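Local coordinates for protein CocE/NonD family hydrolase (Staphylococcus aureus subsp. aureus COL, PDB 3III) that is probably a serine hydrolase of the CocE/NonD family, an alpha/beta-hydrolase fold enzyme related to X-Pro dipeptidyl-peptidases, whose substrate is not established, at residues T211-Y214 and R215-Q219; N522-G526 and M527-Y531; C265-W268 and S269-G272. One frame throughout, in Å; residues are numbered along the deposited sequence.

How the contacts relate
All three contacts are local: contact 1 starts a helix, contacts 2 and 3 are turns. They follow in series along the chain; none nests in or crosses another. Contact 1 (211-219) comes first and opens helix 213-224. Contact 3 (265-272) follows at the end of strand 262-267, in the central mixed sheet. Contact 2 (522-531) comes last, in the loop between strands 508-514 and 541-546. In space, contact 2 touches both of the others. Phe-213 N probably bonds to Arg-530 O, and the Tyr-531 ring packs on Gln-271 and Gly-272. A loop of the C-terminal non-catalytic region thus lies against two elements of the hydrolase region. A bound palmitic acid touches Phe-216 and Met-527.

Contact 1: residues T211-Y214 and R215-Q219; sequences TGFY and RFWTQ
Phe-213 and Trp-217 both set CG trans to the backbone N (chi1 -180° and 169°), and Trp-217 CB comes to lie over one face of the Phe-213 ring. The pair belongs to the first turns of helix 213-224, in the alpha/beta-hydrolase region, with Gly-212 as the N-cap residue. The CH-pi contact runs 4.1 Å from Trp-217 CB to the Phe-213 ring centroid, and CB sits toward the rim. The two ring planes are only 21° apart, but they are slid past each other and barely overlap. The indole is held from outside: it stacks on Trp-138, and NE1 bonds to Tyr-76 OH. Phe-216 offers an edge instead, with Phe-213 CD1 lying near its plane and 4.0 Å from Phe-216 CD2.

On another side of the helix, the extended chain of Arg-215 runs alongside Thr-211 and points the same way. Thr-211 CG2 rests over one guanidinium face, 3.7 Å from Arg-215 NH1. Gln-238 takes NE of Arg-215, and Glu-535 forms a salt bridge with its NH1; together they should limit rotation of the group. Thr-211 OG1 bonds to Glu-534 N.

Backbone bonds start the helix: Phe-216 N reaches Gly-212 O at 3.0 Å, and Trp-217 N reaches Phe-213 O at 2.7 Å. Tyr-214 O carries two bonds, both from Thr-218. The backbone N of Thr-218 is 3.0 Å from Tyr-214 O. Its hydroxyl OG1 donates to Tyr-214 O over 2.8 Å. The two donors arrive from opposite faces of the carbonyl plane, and Thr-218 OG1 also sits over the centre of the Tyr-214 ring.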
ATOM      1  N   THR A 211      -1.226  16.741   2.243  1.00  8.39           N
ATOM      2  CA  THR A 211      -0.376  17.855   1.833  1.00  8.26           C
ATOM      3  C   THR A 211       1.127  17.466   1.863  1.00  9.84           C
ATOM      4  O   THR A 211       2.043  18.286   1.562  1.00 10.73           O
ATOM      5  CB  THR A 211      -0.601  19.031   2.739  1.00  9.21           C
ATOM      6  OG1 THR A 211      -0.222  18.691   4.081  1.00  7.63           O
ATOM      7  CG2 THR A 211      -2.050  19.486   2.657  1.00  7.88           C
ATOM      8  N   GLY A 212       1.375  16.219   2.203  1.00  9.02           N
ATOM      9  CA  GLY A 212       2.723  15.718   2.274  1.00 10.23           C
ATOM     10  C   GLY A 212       3.091  14.802   1.145  1.00  9.34           C
ATOM     11  O   GLY A 212       3.250  15.263  -0.009  1.00 10.23           O
ATOM     12  N   PHE A 213       3.176  13.508   1.452  1.00  9.63           N
ATOM     13  CA  PHE A 213       3.586  12.502   0.475  1.00  9.69           C
ATOM     14  C   PHE A 213       2.943  12.623  -0.925  1.00  9.59           C
ATOM     15  O   PHE A 213       3.652  12.609  -1.942  1.00  8.72           O
ATOM     16  CB  PHE A 213       3.377  11.079   0.967  1.00  9.73           C
ATOM     17  CG  PHE A 213       3.807  10.079  -0.026  1.00 11.46           C
ATOM     18  CD1 PHE A 213       5.145   9.763  -0.173  1.00 11.27           C
ATOM     19  CD2 PHE A 213       2.883   9.484  -0.860  1.00 11.06           C
ATOM     20  CE1 PHE A 213       5.548   8.828  -1.154  1.00 12.18           C
ATOM     21  CE2 PHE A 213       3.270   8.541  -1.804  1.00 12.88           C
ATOM     22  CZ  PHE A 213       4.605   8.218  -1.950  1.00  9.25           C
ATOM     23  N   TYR A 214       1.621  12.796  -0.963  1.00  9.65           N
ATOM     24  CA  TYR A 214       0.910  12.932  -2.255  1.00  8.33           C
ATOM     25  C   TYR A 214       1.524  13.983  -3.164  1.00  8.34           C
ATOM     26  O   TYR A 214       1.714  13.766  -4.392  1.00  9.35           O
ATOM     27  CB  TYR A 214      -0.548  13.262  -2.024  1.00  8.38           C
ATOM     28  CG  TYR A 214      -1.344  13.485  -3.306  1.00  7.52           C
ATOM     29  CD1 TYR A 214      -1.778  12.399  -4.070  1.00  8.93           C
ATOM     30  CD2 TYR A 214      -1.625  14.788  -3.774  1.00  9.97           C
ATOM     31  CE1 TYR A 214      -2.492  12.615  -5.247  1.00  9.59           C
ATOM     32  CE2 TYR A 214      -2.316  15.018  -4.928  1.00  7.40           C
ATOM     33  CZ  TYR A 214      -2.786  13.901  -5.658  1.00  9.12           C
ATOM     34  OH  TYR A 214      -3.496  14.134  -6.821  1.00 11.06           O
ATOM     35  N   ARG A 215       1.791  15.131  -2.583  1.00  8.53           N
ATOM     36  CA  ARG A 215       2.364  16.250  -3.294  1.00  9.05           C
ATOM     37  C   ARG A 215       3.832  16.028  -3.596  1.00 10.23           C
ATOM     38  O   ARG A 215       4.292  16.322  -4.683  1.00 11.58           O
ATOM     39  CB  ARG A 215       2.128  17.556  -2.539  1.00  9.40           C
ATOM     40  CG  ARG A 215       0.676  17.846  -2.308  1.00  8.16           C
ATOM     41  CD  ARG A 215       0.384  19.172  -1.612  1.00 10.04           C
ATOM     42  NE  ARG A 215      -1.074  19.324  -1.496  1.00  9.56           N
ATOM     43  CZ  ARG A 215      -1.679  20.351  -0.929  1.00 11.42           C
ATOM     44  NH1 ARG A 215      -0.977  21.323  -0.363  1.00  9.26           N
ATOM     45  NH2 ARG A 215      -2.999  20.406  -0.926  1.00 11.39           N
ATOM     46  N   PHE A 216       4.563  15.460  -2.659  1.00 11.09           N
ATOM     47  CA  PHE A 216       5.971  15.098  -2.869  1.00 12.02           C
ATOM     48  C   PHE A 216       6.130  14.111  -4.057  1.00 11.74           C
ATOM     49  O   PHE A 216       6.990  14.271  -4.963  1.00 12.42           O
ATOM     50  CB  PHE A 216       6.451  14.457  -1.591  1.00 13.45           C
ATOM     51  CG  PHE A 216       7.773  13.714  -1.708  1.00 15.83           C
ATOM     52  CD1 PHE A 216       8.965  14.423  -1.762  1.00 21.96           C
ATOM     53  CD2 PHE A 216       7.819  12.323  -1.687  1.00 21.10           C
ATOM     54  CE1 PHE A 216      10.175  13.735  -1.830  1.00 20.92           C
ATOM     55  CE2 PHE A 216       9.014  11.657  -1.726  1.00 21.60           C
ATOM     56  CZ  PHE A 216      10.185  12.374  -1.808  1.00 19.35           C
ATOM     57  N   TRP A 217       5.226  13.151  -4.082  1.00 11.16           N
ATOM     58  CA  TRP A 217       5.203  12.100  -5.084  1.00 11.48           C
ATOM     59  C   TRP A 217       4.878  12.725  -6.431  1.00 12.73           C
ATOM     60  O   TRP A 217       5.551  12.462  -7.449  1.00 11.01           O
ATOM     61  CB  TRP A 217       4.152  11.070  -4.666  1.00 12.26           C
ATOM     62  CG  TRP A 217       3.831  10.084  -5.688  1.00 11.39           C
ATOM     63  CD1 TRP A 217       4.593   9.041  -6.070  1.00 12.26           C
ATOM     64  CD2 TRP A 217       2.639  10.032  -6.485  1.00  9.77           C
ATOM     65  NE1 TRP A 217       3.970   8.349  -7.076  1.00 15.80           N
ATOM     66  CE2 TRP A 217       2.764   8.936  -7.348  1.00 10.43           C
ATOM     67  CE3 TRP A 217       1.485  10.812  -6.564  1.00 11.82           C
ATOM     68  CZ2 TRP A 217       1.767   8.575  -8.258  1.00 10.46           C
ATOM     69  CZ3 TRP A 217       0.487  10.440  -7.472  1.00 12.99           C
ATOM     70  CH2 TRP A 217       0.643   9.360  -8.312  1.00 10.28           C
ATOM     71  N   THR A 218       3.817  13.523  -6.456  1.00 12.52           N
ATOM     72  CA  THR A 218       3.426  14.154  -7.703  1.00 13.48           C
ATOM     73  C   THR A 218       4.554  15.012  -8.268  1.00 13.96           C
ATOM     74  O   THR A 218       4.879  14.920  -9.455  1.00 14.95           O
ATOM     75  CB  THR A 218       2.173  15.037  -7.564  1.00 13.30           C
ATOM     76  OG1 THR A 218       1.082  14.240  -7.107  1.00 13.51           O
ATOM     77  CG2 THR A 218       1.845  15.621  -8.956  1.00 13.61           C
ATOM     78  N   GLN A 219       5.134  15.855  -7.418  1.00 13.57           N
ATOM     79  CA  GLN A 219       6.227  16.729  -7.807  1.00 15.12           C
ATOM     80  C   GLN A 219       7.440  15.974  -8.317  1.00 14.16           C
ATOM     81  O   GLN A 219       8.104  16.400  -9.271  1.00 13.28           O
ATOM     82  CB  GLN A 219       6.610  17.652  -6.642  1.00 15.21           C
ATOM     83  CG  GLN A 219       5.551  18.681  -6.525  1.00 22.29           C
ATOM     84  CD  GLN A 219       5.599  19.474  -5.255  1.00 29.52           C
ATOM     85  OE1 GLN A 219       6.215  19.078  -4.245  1.00 36.14           O
ATOM     86  NE2 GLN A 219       4.933  20.597  -5.287  1.00 29.87           N
TER

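Contact 2: residues N522-G526 and M527-Y531; sequences NSTPG and MKTRY
Thr-524 OG1 meets two oxygens within its own loop. It donates to Met-527 O over 2.8 Å; Thr-529 OG1 lies equally close and may donate to it, though that proton could instead serve another acceptor. In the first bond OG1 stands above the carbonyl plane of Met-527, 41° out of it. The two threonines reach toward each other tip to tip. Thr-524 puts its OG1 between backbone N and carbonyl carbon (chi1 60°), where it faces both partners.

Asn-522 packs its CB against Arg-530 CB at 3.7 Å. Its OD1 accepts from Thr-524 N. Its ND2 is linked through water 1 to Arg-530 O, and water 2 joins Ser-523 N to Thr-529 OG1. The Arg-530 guanidinium is fixed by Tyr-531 OH and by the carbonyls of Gly-521 and Val-519. Phe-216 of helix 213-224 lies against Met-527, which is selenomethionine here.

Met-527 N returns to Thr-524 O at 2.9 Å. This closes a type II beta turn with Gly-526 at its third position, between the Asx turn of Asn-522 and an inverse gamma turn centred on Lys-528.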
ATOM      1  N   ASN A 522       8.658  12.571  10.538  1.00 16.22           N
ATOM      2  CA  ASN A 522       8.893  11.517   9.594  1.00 14.38           C
ATOM      3  C   ASN A 522      10.366  11.064   9.745  1.00 14.67           C
ATOM      4  O   ASN A 522      11.088  11.527  10.642  1.00 14.44           O
ATOM      5  CB  ASN A 522       8.540  12.035   8.185  1.00 14.43           C
ATOM      6  CG  ASN A 522       9.495  13.102   7.667  1.00 15.31           C
ATOM      7  OD1 ASN A 522      10.627  13.257   8.149  1.00 14.71           O
ATOM      8  ND2 ASN A 522       9.041  13.838   6.648  1.00 16.49           N
ATOM      9  N   SER A 523      10.824  10.205   8.844  1.00 13.32           N
ATOM     10  CA  SER A 523      12.161   9.629   8.916  1.00 14.05           C
ATOM     11  C   SER A 523      13.091  10.252   7.911  1.00 14.81           C
ATOM     12  O   SER A 523      14.167   9.707   7.695  1.00 16.50           O
ATOM     13  CB  SER A 523      12.115   8.084   8.715  1.00 14.88           C
ATOM     14  OG  SER A 523      11.340   7.655   7.590  1.00 11.63           O
ATOM     15  N   THR A 524      12.690  11.374   7.275  1.00 14.30           N
ATOM     16  CA  THR A 524      13.531  12.090   6.312  1.00 14.75           C
ATOM     17  C   THR A 524      13.321  13.619   6.529  1.00 15.76           C
ATOM     18  O   THR A 524      12.629  14.261   5.733  1.00 14.74           O
ATOM     19  CB  THR A 524      13.171  11.727   4.828  1.00 13.96           C
ATOM     20  OG1 THR A 524      11.799  12.073   4.561  1.00 14.02           O
ATOM     21  CG2 THR A 524      13.308  10.218   4.578  1.00 14.25           C
ATOM     22  N   PRO A 525      13.864  14.172   7.640  1.00 17.00           N
ATOM     23  CA  PRO A 525      13.677  15.616   7.913  1.00 17.48           C
ATOM     24  C   PRO A 525      14.023  16.454   6.666  1.00 17.72           C
ATOM     25  O   PRO A 525      15.011  16.193   5.991  1.00 16.73           O
ATOM     26  CB  PRO A 525      14.645  15.898   9.087  1.00 18.38           C
ATOM     27  CG  PRO A 525      14.803  14.542   9.810  1.00 19.34           C
ATOM     28  CD  PRO A 525      14.687  13.483   8.664  1.00 17.25           C
ATOM     29  N   GLY A 526      13.168  17.419   6.348  1.00 18.47           N
ATOM     30  CA  GLY A 526      13.308  18.214   5.131  1.00 18.50           C
ATOM     31  C   GLY A 526      12.717  17.682   3.822  1.00 17.98           C
ATOM     32  O   GLY A 526      12.763  18.380   2.796  1.00 17.82           O
HETATM   33  N   MSE A 527      12.172  16.463   3.863  0.70 17.07           N
HETATM   34  CA  MSE A 527      11.593  15.824   2.699  0.70 17.19           C
HETATM   35  C   MSE A 527      10.310  15.133   3.075  0.70 15.46           C
HETATM   36  O   MSE A 527      10.271  14.385   4.050  0.70 13.92           O
HETATM   37  CB  MSE A 527      12.558  14.809   2.138  0.70 18.37           C
HETATM   38  CG  MSE A 527      12.085  14.157   0.900  0.70 20.97           C
HETATM   39 SE   MSE A 527      13.489  12.955   0.243  0.70 33.28          SE
HETATM   40  CE  MSE A 527      14.795  14.357  -0.223  0.70 22.73           C
ATOM     41  N   LYS A 528       9.259  15.401   2.298  1.00 14.06           N
ATOM     42  CA  LYS A 528       7.906  15.002   2.676  1.00 12.85           C
ATOM     43  C   LYS A 528       7.571  13.569   2.245  1.00 11.37           C
ATOM     44  O   LYS A 528       6.659  13.340   1.454  1.00 10.74           O
ATOM     45  CB  LYS A 528       6.871  16.028   2.153  1.00 12.75           C
ATOM     46  CG  LYS A 528       6.943  17.398   2.917  1.00 13.92           C
ATOM     47  CD  LYS A 528       6.038  18.485   2.246  1.00 19.63           C
ATOM     48  CE  LYS A 528       5.928  19.813   3.105  1.00 21.10           C
ATOM     49  NZ  LYS A 528       5.733  21.046   2.211  1.00 19.55           N
ATOM     50  N   THR A 529       8.281  12.604   2.826  1.00  9.64           N
ATOM     51  CA  THR A 529       8.027  11.194   2.493  1.00  9.19           C
ATOM     52  C   THR A 529       6.801  10.613   3.197  1.00  8.88           C
ATOM     53  O   THR A 529       6.262   9.611   2.743  1.00  7.37           O
ATOM     54  CB  THR A 529       9.245  10.284   2.833  1.00  9.77           C
ATOM     55  OG1 THR A 529       9.522  10.414   4.205  1.00  8.73           O
ATOM     56  CG2 THR A 529      10.466  10.662   2.006  1.00  7.13           C
ATOM     57  N   ARG A 530       6.361  11.255   4.290  1.00  8.17           N
ATOM     58  CA  ARG A 530       5.172  10.803   5.003  1.00  7.54           C
ATOM     59  C   ARG A 530       3.968  11.654   4.603  1.00  7.62           C
ATOM     60  O   ARG A 530       4.116  12.788   4.111  1.00  6.27           O
ATOM     61  CB  ARG A 530       5.466  10.843   6.485  1.00  7.54           C
ATOM     62  CG  ARG A 530       4.438  10.220   7.378  1.00  7.61           C
ATOM     63  CD  ARG A 530       4.899  10.230   8.801  1.00 10.00           C
ATOM     64  NE  ARG A 530       3.859   9.641   9.613  1.00  8.01           N
ATOM     65  CZ  ARG A 530       3.326  10.195  10.691  1.00 10.61           C
ATOM     66  NH1 ARG A 530       3.791  11.330  11.180  1.00 13.61           N
ATOM     67  NH2 ARG A 530       2.328   9.605  11.282  1.00  8.68           N
ATOM     68  N   TYR A 531       2.754  11.123   4.790  1.00  7.89           N
ATOM     69  CA  TYR A 531       1.549  11.992   4.691  1.00  7.72           C
ATOM     70  C   TYR A 531       1.701  13.177   5.641  1.00  7.83           C
ATOM     71  O   TYR A 531       2.401  13.061   6.660  1.00  8.49           O
ATOM     72  CB  TYR A 531       0.238  11.199   4.939  1.00  8.08           C
ATOM     73  CG  TYR A 531       0.264  10.381   6.219  1.00  6.79           C
ATOM     74  CD1 TYR A 531       0.324  11.004   7.461  1.00  6.29           C
ATOM     75  CD2 TYR A 531       0.263   8.981   6.179  1.00  7.01           C
ATOM     76  CE1 TYR A 531       0.350  10.252   8.650  1.00  8.48           C
ATOM     77  CE2 TYR A 531       0.293   8.213   7.365  1.00  8.44           C
ATOM     78  CZ  TYR A 531       0.362   8.854   8.596  1.00  8.48           C
ATOM     79  OH  TYR A 531       0.342   8.061   9.766  1.00 11.44           O
TER
HETATM   80  O   HOH W   1       6.273  14.158   5.330  1.00  9.74           O
HETATM   81  O   HOH W   2       8.801   9.228   6.653  1.00 11.92           O

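Contact 3: residues C265-W268 and S269-G272; sequences CASW and STQG
The turn from Ser-267 to Gln-271 leaves the end of strand 262-267 in the central sheet of the alpha/beta-hydrolase fold. In this fold, the loop after the corresponding strand commonly carries the acid of the catalytic triad; whether a residue of this turn does so is not established. The turn begins as an ST turn. Ser-267 OG accepts from the backbone N of Ser-269, two residues on, over 3.1 Å. The bond is fairly straight, with an N-H...O angle of 161°. Ser-267 OG lies opposite its own backbone N (chi1 -177°), on the carbonyl side, which turns the oxygen to the N-H of Ser-269. The same hydroxyl bonds to His-295 O on the neighbouring strand 290-295. Ser-269 OG comes within 3.2 Å of Ser-267 OG, and Ser-269 OG is hydrogen-bonded to Arg-297 O.

The second half of the turn is held by Gln-271. Its side chain is extended beyond CG and brings the amide back to the carbonyl of Trp-268. Its other polar links lie in the C-terminal region: OE1 bonds to Thr-454 N, and NE2 also bonds to Val-452 O. The amide is thereby fixed from both ends, and the hydrolase loop is joined to strand 447-458.

The turn is buried, and a water bridges it. Water 3 lies 2.6 Å from Trp-268 O and accepts from Gln-271 N at 3.0 Å. Gln-271 NE2 meets Trp-268 O at 3.0 Å in the carbonyl plane, and that oxygen lies only 9° out of the Gln-271 amide plane.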
ATOM      1  N   CYS A 265       0.686  -8.875  -1.544  1.00  7.22           N
ATOM      2  CA  CYS A 265       1.270  -8.545  -0.237  1.00  7.88           C
ATOM      3  C   CYS A 265       0.625  -7.254   0.238  1.00  7.53           C
ATOM      4  O   CYS A 265       0.525  -6.280  -0.530  1.00  7.22           O
ATOM      5  CB  CYS A 265       2.791  -8.410  -0.294  1.00  8.22           C
ATOM      6  SG  CYS A 265       3.444  -7.792   1.249  1.00 11.82           S
ATOM      7  N   ALA A 266       0.164  -7.277   1.487  1.00  8.22           N
ATOM      8  CA  ALA A 266      -0.224  -6.105   2.290  1.00  8.61           C
ATOM      9  C   ALA A 266       0.688  -5.995   3.509  1.00  9.84           C
ATOM     10  O   ALA A 266       1.258  -7.000   3.957  1.00 10.47           O
ATOM     11  CB  ALA A 266      -1.685  -6.213   2.772  1.00  7.97           C
ATOM     12  N   SER A 267       0.795  -4.802   4.081  1.00  9.33           N
ATOM     13  CA  SER A 267       1.631  -4.630   5.252  1.00  9.04           C
ATOM     14  C   SER A 267       0.899  -3.771   6.256  1.00  8.76           C
ATOM     15  O   SER A 267       0.318  -2.760   5.901  1.00  9.17           O
ATOM     16  CB  SER A 267       2.953  -3.991   4.892  1.00 10.46           C
ATOM     17  OG  SER A 267       3.798  -3.873   6.016  1.00 12.82           O
ATOM     18  N   TRP A 268       0.964  -4.165   7.524  1.00  7.77           N
ATOM     19  CA  TRP A 268       0.506  -3.315   8.601  1.00  8.80           C
ATOM     20  C   TRP A 268       1.299  -1.976   8.663  1.00  8.93           C
ATOM     21  O   TRP A 268       0.841  -1.033   9.301  1.00  9.93           O
ATOM     22  CB  TRP A 268       0.665  -4.022   9.939  1.00  8.21           C
ATOM     23  CG  TRP A 268       0.212  -5.423  10.008  1.00  7.62           C
ATOM     24  CD1 TRP A 268       0.916  -6.467  10.510  1.00  8.85           C
ATOM     25  CD2 TRP A 268      -1.095  -5.936   9.672  1.00  5.75           C
ATOM     26  NE1 TRP A 268       0.139  -7.603  10.511  1.00  9.94           N
ATOM     27  CE2 TRP A 268      -1.095  -7.308   9.991  1.00  7.17           C
ATOM     28  CE3 TRP A 268      -2.251  -5.371   9.125  1.00  8.20           C
ATOM     29  CZ2 TRP A 268      -2.214  -8.121   9.818  1.00  7.68           C
ATOM     30  CZ3 TRP A 268      -3.382  -6.186   8.948  1.00  8.30           C
ATOM     31  CH2 TRP A 268      -3.346  -7.549   9.312  1.00  7.25           C
ATOM     32  N   SER A 269       2.473  -1.919   8.061  1.00  8.72           N
ATOM     33  CA  SER A 269       3.414  -0.787   8.192  1.00  9.00           C
ATOM     34  C   SER A 269       3.226   0.383   7.144  1.00  9.44           C
ATOM     35  O   SER A 269       4.019   1.348   7.123  1.00  8.61           O
ATOM     36  CB  SER A 269       4.820  -1.315   8.003  1.00  9.79           C
ATOM     37  OG  SER A 269       5.036  -2.579   8.673  1.00 11.75           O
ATOM     38  N   THR A 270       2.204   0.263   6.305  0.55  9.44           N
ATOM     39  CA  THR A 270       2.011   1.192   5.172  0.55  9.16           C
ATOM     40  C   THR A 270       0.601   1.848   5.225  0.55  9.72           C
ATOM     41  O   THR A 270      -0.016   2.223   4.195  0.55  9.25           O
ATOM     42  CB  THR A 270       2.296   0.466   3.866  0.55 10.79           C
ATOM     43  OG1 THR A 270       1.294  -0.533   3.645  0.55 11.57           O
ATOM     44  CG2 THR A 270       3.667  -0.218   3.892  0.55  7.47           C
ATOM     45  N   GLN A 271       0.097   2.010   6.447  1.00  8.35           N
ATOM     46  CA  GLN A 271      -1.228   2.649   6.658  1.00  9.08           C
ATOM     47  C   GLN A 271      -1.082   4.094   6.284  1.00  8.70           C
ATOM     48  O   GLN A 271      -0.170   4.785   6.787  1.00 11.22           O
ATOM     49  CB  GLN A 271      -1.699   2.483   8.097  1.00  8.52           C
ATOM     50  CG  GLN A 271      -1.932   1.052   8.522  1.00  9.18           C
ATOM     51  CD  GLN A 271      -2.296   0.955  10.018  1.00 10.27           C
ATOM     52  OE1 GLN A 271      -3.160   1.690  10.507  1.00  9.94           O
ATOM     53  NE2 GLN A 271      -1.555   0.144  10.756  1.00 12.13           N
ATOM     54  N   GLY A 272      -1.902   4.537   5.341  1.00  9.04           N
ATOM     55  CA  GLY A 272      -1.812   5.874   4.774  1.00  7.74           C
ATOM     56  C   GLY A 272      -1.332   5.925   3.352  1.00  9.54           C
ATOM     57  O   GLY A 272      -1.386   6.979   2.694  1.00  9.02           O
TER
HETATM   58  O   HOH W   3       1.275   1.570   9.135  1.00  6.61           O